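Local coordinates for protein PBP5 (Haemophilus influenzae, PDB 3A3J) that removes C-terminal D-alanyl residues from sugar-peptide precursors of the cell wall, as a penicillin-binding serine carboxypeptidase of the D-alanyl-D-alanine type, at residues Q10-M15 with I22-N27; L225-M230 with V240-L245. One frame throughout, in Å; residues are numbered along the deposited sequence.

Interaction 1 of 2, residues Q10-M15 with I22-N27; sequences QTYVLM and ILTALN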
loop_
_atom_site.group_PDB
_atom_site.type_symbol
_atom_site.label_atom_id
_atom_site.label_comp_id
_atom_site.label_asym_id
_atom_site.label_seq_id
_atom_site.Cartn_x
_atom_site.Cartn_y
_atom_site.Cartn_z
ATOM N N GLN A 10 10.171 3.703 16.854
ATOM C CA GLN A 10 9.419 4.811 17.396
ATOM C C GLN A 10 7.967 4.641 17.033
ATOM O O GLN A 10 7.092 4.968 17.822
ATOM C CB GLN A 10 9.957 6.128 16.855
ATOM C CG GLN A 10 11.366 6.483 17.299
ATOM C CD GLN A 10 11.661 7.998 17.057
ATOM O OE1 GLN A 10 10.880 8.702 16.418
ATOM N NE2 GLN A 10 12.784 8.473 17.552
ATOM N N THR A 11 7.698 4.057 15.866
ATOM C CA THR A 11 6.370 4.025 15.305
ATOM C C THR A 11 6.366 2.785 14.453
ATOM O O THR A 11 7.423 2.440 13.939
ATOM C CB THR A 11 6.247 5.237 14.309
ATOM O OG1 THR A 11 5.918 6.429 15.013
ATOM C CG2 THR A 11 5.344 4.988 13.239
ATOM N N TYR A 12 5.206 2.136 14.270
ATOM C CA TYR A 12 5.076 1.031 13.375
ATOM C C TYR A 12 3.645 0.593 13.176
ATOM O O TYR A 12 2.748 0.898 13.970
ATOM C CB TYR A 12 5.869 -0.168 13.909
ATOM C CG TYR A 12 5.389 -0.789 15.234
ATOM C CD1 TYR A 12 4.369 -1.751 15.275
ATOM C CD2 TYR A 12 5.992 -0.445 16.401
ATOM C CE1 TYR A 12 3.974 -2.343 16.510
ATOM C CE2 TYR A 12 5.648 -1.004 17.556
ATOM C CZ TYR A 12 4.654 -1.949 17.636
ATOM O OH TYR A 12 4.362 -2.432 18.890
ATOM N N VAL A 13 3.405 -0.164 12.138
ATOM C CA VAL A 13 2.069 -0.625 11.941
ATOM C C VAL A 13 2.244 -1.959 11.244
ATOM O O VAL A 13 3.241 -2.134 10.518
ATOM C CB VAL A 13 1.242 0.354 11.042
ATOM C CG1 VAL A 13 1.393 -0.008 9.603
ATOM C CG2 VAL A 13 -0.208 0.243 11.359
ATOM N N LEU A 14 1.319 -2.905 11.478
ATOM C CA LEU A 14 1.277 -4.117 10.690
ATOM C C LEU A 14 -0.170 -4.219 10.202
ATOM O O LEU A 14 -1.096 -3.956 11.001
ATOM C CB LEU A 14 1.539 -5.336 11.593
ATOM C CG LEU A 14 1.371 -6.727 10.913
ATOM C CD1 LEU A 14 2.449 -6.843 9.785
ATOM C CD2 LEU A 14 1.550 -7.938 11.874
ATOM N N MET A 15 -0.414 -4.643 8.958
ATOM C CA MET A 15 -1.773 -4.565 8.445
ATOM C C MET A 15 -1.931 -5.663 7.419
ATOM O O MET A 15 -1.010 -5.905 6.660
ATOM C CB MET A 15 -2.034 -3.151 7.835
ATOM C CG MET A 15 -3.143 -3.101 6.780
ATOM S SD MET A 15 -3.273 -1.577 5.718
ATOM C CE MET A 15 -2.986 -2.207 4.107
ATOM N N ILE A 22 -5.653 -3.462 10.903
ATOM C CA ILE A 22 -4.387 -3.274 11.606
ATOM C C ILE A 22 -4.219 -4.321 12.705
ATOM O O ILE A 22 -4.920 -4.287 13.698
ATOM C CB ILE A 22 -4.363 -1.905 12.214
ATOM C CG1 ILE A 22 -4.782 -0.891 11.150
ATOM C CG2 ILE A 22 -2.991 -1.589 12.752
ATOM C CD1 ILE A 22 -3.878 -0.911 9.945
ATOM N N LEU A 23 -3.304 -5.266 12.525
ATOM C CA LEU A 23 -3.105 -6.328 13.484
ATOM C C LEU A 23 -2.407 -5.867 14.754
ATOM O O LEU A 23 -2.695 -6.378 15.831
ATOM C CB LEU A 23 -2.311 -7.439 12.859
ATOM C CG LEU A 23 -3.077 -8.282 11.851
ATOM C CD1 LEU A 23 -3.574 -7.412 10.791
ATOM C CD2 LEU A 23 -2.226 -9.385 11.235
ATOM N N THR A 24 -1.470 -4.925 14.646
ATOM C CA THR A 24 -0.818 -4.332 15.837
ATOM C C THR A 24 -0.250 -2.945 15.423
ATOM O O THR A 24 -0.173 -2.708 14.258
ATOM C CB THR A 24 0.254 -5.296 16.486
ATOM O OG1 THR A 24 0.706 -4.707 17.686
ATOM C CG2 THR A 24 1.514 -5.553 15.614
ATOM N N ALA A 25 0.032 -2.013 16.351
ATOM C CA ALA A 25 0.506 -0.680 15.984
ATOM C C ALA A 25 1.080 0.056 17.201
ATOM O O ALA A 25 0.704 -0.224 18.331
ATOM C CB ALA A 25 -0.626 0.157 15.328
ATOM N N LEU A 26 2.001 0.983 16.961
ATOM C CA LEU A 26 2.477 1.936 17.960
ATOM C C LEU A 26 2.574 3.304 17.254
ATOM O O LEU A 26 3.258 3.409 16.242
ATOM C CB LEU A 26 3.846 1.503 18.494
ATOM C CG LEU A 26 4.508 2.543 19.391
ATOM C CD1 LEU A 26 3.601 2.775 20.626
ATOM C CD2 LEU A 26 5.912 2.187 19.798
ATOM N N ASN A 27 1.849 4.316 17.746
ATOM C CA ASN A 27 1.750 5.661 17.158
ATOM C C ASN A 27 1.609 5.632 15.650
ATOM O O ASN A 27 2.389 6.240 14.958
ATOM C CB ASN A 27 2.996 6.473 17.476
ATOM C CG ASN A 27 3.290 6.504 18.928
ATOM O OD1 ASN A 27 2.405 6.753 19.723
ATOM N ND2 ASN A 27 4.548 6.254 19.303
#
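Tyr-12 lays one face of its ring over the backbone and CB of Leu-26 in an antiparallel beta hairpin of strand 11-16 and the returning chain 22-27, which turns a corner at Thr-24; its 25-26 portion is the edge strand of the carboxypeptidase domain's five-stranded sheet. The ring's CG stands between backbone N and carbonyl carbon (chi1 65°). This brings the amide N of Leu-26 to 3.8 Å above the ring plane, over its centre, with Tyr-12 CD2 and CZ 3.6 Å from Leu-26 CB; the 3.2 Å from Tyr-12 CE2 to that CB is doubtfully short. Thr-24 CG2 meets the ring at its edge. The opposite face is also close-packed: Val-13 CG2 abuts Ile-22 CG2 at 3.6 Å, the side chains set roughly perpendicular, and Ile-22 CD1 reaches Met-15 CB at 3.6 Å. Helix 151-164 packs on Val-13 and Met-15.

Strand 11-15 is thus buried, whereas Leu-26 of the outer strand and Gln-10 of the preceding loop are exposed at the solvent end. Reciprocal backbone hydrogen bonds, Tyr-12 N to Leu-26 O and Leu-26 N to Tyr-12 O, hold the register; bonding is looser near the corner, where Leu-23 N to Leu-14 O is bent to 134°. Asn-27 ND2 donates to Gln-10 O over 3.2 Å, the C=O...N angle 166°.

Interaction 2 of 2, residues L225-M230 with V240-L245; sequences LISVVM and VESKKL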
loop_
_atom_site.group_PDB
_atom_site.type_symbol
_atom_site.label_atom_id
_atom_site.label_comp_id
_atom_site.label_asym_id
_atom_site.label_seq_id
_atom_site.Cartn_x
_atom_site.Cartn_y
_atom_site.Cartn_z
ATOM N N LEU A 225 0.729 -9.530 4.129
ATOM C CA LEU A 225 0.864 -8.482 5.133
ATOM C C LEU A 225 1.814 -7.352 4.695
ATOM O O LEU A 225 2.677 -7.546 3.844
ATOM C CB LEU A 225 1.409 -9.069 6.439
ATOM C CG LEU A 225 0.638 -10.243 7.134
ATOM C CD1 LEU A 225 1.388 -10.776 8.446
ATOM C CD2 LEU A 225 -0.820 -9.841 7.431
ATOM N N ILE A 226 1.678 -6.201 5.343
ATOM C CA ILE A 226 2.521 -5.108 5.062
ATOM C C ILE A 226 2.895 -4.595 6.395
ATOM O O ILE A 226 1.964 -4.371 7.222
ATOM C CB ILE A 226 1.710 -4.000 4.296
ATOM C CG1 ILE A 226 1.389 -4.510 2.907
ATOM C CG2 ILE A 226 2.501 -2.669 4.264
ATOM C CD1 ILE A 226 0.395 -3.539 2.191
ATOM N N SER A 227 4.208 -4.408 6.653
ATOM C CA SER A 227 4.631 -3.765 7.901
ATOM C C SER A 227 5.312 -2.448 7.628
ATOM O O SER A 227 5.896 -2.296 6.548
ATOM C CB SER A 227 5.656 -4.670 8.615
ATOM O OG SER A 227 6.751 -5.115 7.729
ATOM N N VAL A 228 5.334 -1.556 8.628
ATOM C CA VAL A 228 6.038 -0.338 8.525
ATOM C C VAL A 228 6.661 -0.094 9.886
ATOM O O VAL A 228 5.972 -0.143 10.870
ATOM C CB VAL A 228 5.091 0.917 8.140
ATOM C CG1 VAL A 228 5.911 2.168 7.979
ATOM C CG2 VAL A 228 4.276 0.629 6.861
ATOM N N VAL A 229 7.969 0.166 9.931
ATOM C CA VAL A 229 8.608 0.606 11.150
ATOM C C VAL A 229 9.355 1.936 10.890
ATOM O O VAL A 229 9.976 2.125 9.833
ATOM C CB VAL A 229 9.621 -0.505 11.690
ATOM C CG1 VAL A 229 8.875 -1.833 11.872
ATOM C CG2 VAL A 229 10.802 -0.735 10.684
ATOM N N MET A 230 9.310 2.844 11.858
ATOM C CA MET A 230 9.920 4.094 11.682
ATOM C C MET A 230 10.717 4.382 12.919
ATOM O O MET A 230 10.348 3.916 14.001
ATOM C CB MET A 230 8.834 5.188 11.465
ATOM C CG MET A 230 8.240 5.076 10.123
ATOM S SD MET A 230 6.691 5.999 9.849
ATOM C CE MET A 230 7.005 6.436 8.144
ATOM N N VAL A 240 15.166 -6.810 11.295
ATOM C CA VAL A 240 14.803 -7.700 12.388
ATOM C C VAL A 240 13.366 -7.393 12.959
ATOM O O VAL A 240 12.554 -8.264 13.074
ATOM C CB VAL A 240 15.861 -7.681 13.532
ATOM C CG1 VAL A 240 15.307 -8.417 14.730
ATOM C CG2 VAL A 240 17.190 -8.397 13.105
ATOM N N GLU A 241 13.115 -6.153 13.373
ATOM C CA GLU A 241 11.817 -5.751 13.878
ATOM C C GLU A 241 10.706 -5.987 12.835
ATOM O O GLU A 241 9.581 -6.324 13.192
ATOM C CB GLU A 241 11.832 -4.307 14.315
ATOM C CG GLU A 241 12.858 -4.017 15.354
ATOM C CD GLU A 241 12.726 -5.023 16.509
ATOM O OE1 GLU A 241 11.739 -4.949 17.260
ATOM O OE2 GLU A 241 13.598 -5.880 16.693
ATOM N N SER A 242 11.025 -5.837 11.551
ATOM C CA SER A 242 10.006 -6.012 10.557
ATOM C C SER A 242 9.657 -7.480 10.502
ATOM O O SER A 242 8.475 -7.842 10.455
ATOM C CB SER A 242 10.458 -5.536 9.178
ATOM O OG SER A 242 10.390 -4.132 9.151
ATOM N N LYS A 243 10.694 -8.311 10.362
ATOM C CA LYS A 243 10.505 -9.766 10.336
ATOM C C LYS A 243 9.747 -10.227 11.597
ATOM O O LYS A 243 8.878 -11.076 11.527
ATOM C CB LYS A 243 11.859 -10.465 10.197
ATOM C CG LYS A 243 11.743 -11.972 10.125
ATOM C CD LYS A 243 12.992 -12.619 9.510
ATOM C CE LYS A 243 13.009 -14.116 9.908
ATOM N NZ LYS A 243 13.892 -14.976 9.027
ATOM N N LYS A 244 10.028 -9.619 12.738
ATOM C CA LYS A 244 9.277 -9.920 13.942
ATOM C C LYS A 244 7.750 -9.647 13.779
ATOM O O LYS A 244 6.882 -10.448 14.234
ATOM C CB LYS A 244 9.813 -9.113 15.127
ATOM C CG LYS A 244 10.967 -9.804 15.913
ATOM C CD LYS A 244 11.396 -9.041 17.166
ATOM C CE LYS A 244 12.933 -9.140 17.402
ATOM N NZ LYS A 244 13.283 -8.147 18.428
ATOM N N LEU A 245 7.409 -8.471 13.232
ATOM C CA LEU A 245 6.002 -8.141 12.973
ATOM C C LEU A 245 5.389 -9.125 12.005
ATOM O O LEU A 245 4.299 -9.664 12.257
ATOM C CB LEU A 245 5.873 -6.738 12.410
ATOM C CG LEU A 245 6.021 -5.729 13.540
ATOM C CD1 LEU A 245 6.224 -4.326 12.883
ATOM C CD2 LEU A 245 4.731 -5.706 14.417
HETATM O O HOH W 1 8.539 -2.905 8.086
#
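No flat group lies between Ser-227 and Val-229 of the strand and Ser-242 and Leu-245 of the helix. The one planar side chain in the two segments, the carboxylate of Glu-241, leads away from the strand. Its OE2 takes Lys-244 NZ at 2.9 Å through the syn lone pair, in a salt bridge one helical turn long, and OE1 accepts the backbone N of Thr-8.

The contact pairs two serines with a valine and a leucine. Val-229 presents both methyls to the helix: with CG1 anti to the carbonyl carbon (chi1 -56°), that branch reaches Leu-245 CD1 at 3.8 Å, the two side chains lying alongside and pointing opposite ways. CG2, the other branch, approaches Ser-242 OG at 3.7 Å. One step along the same face, Ser-227 OG stays 4.0 Å from Ser-242 CB, and the two hydroxyls are joined through a water instead of directly. This water lies 2.9 Å from Ser-227 OG; its 2.5 Å from Ser-242 OG is too short to be taken literally. The buried Ser-242 hydroxyl is held by its hydrogen bond with Arg-238 O of the same helix, the water being a second, less certain partner.

The segments' axes come within 8.5 Å and make 144° between their directions, the helix running back obliquely across the strand that precedes it. Helix 151-164 covers Ile-226 and Val-228 on the reverse face. Ser-242 lies about 11 Å, side chain to side chain, from Lys-202, a probable substrate-binding residue. A central antiparallel sheet with helices on both faces, helix 235-252, the last of the chain, lying across one of them, is typical of the beta-lactamase-like fold of penicillin-binding D,D-peptidases.

Both interactions are built on one antiparallel sheet, in which strands 11-16 and 224-232 are neighbours: Thr-11 O meets Met-230 N, and Val-13 N meets Val-228 O, in probable backbone hydrogen bonds. Interaction 1 sits at the sheet's edge, is only partly buried, and depends on backbone hydrogen bonding supplemented by side chains on both faces. Interaction 2 is fully buried and joins sheet to helix, with no direct hydrogen bond across it, using one valine-leucine contact and a water-bridged pair of serines. Helix 235-252 serves both, since Leu-245 also touches Tyr-12 and Thr-24, and its carbonyl oxygen packs near Leu-14 CD2; helix 151-164 backs both from the other face.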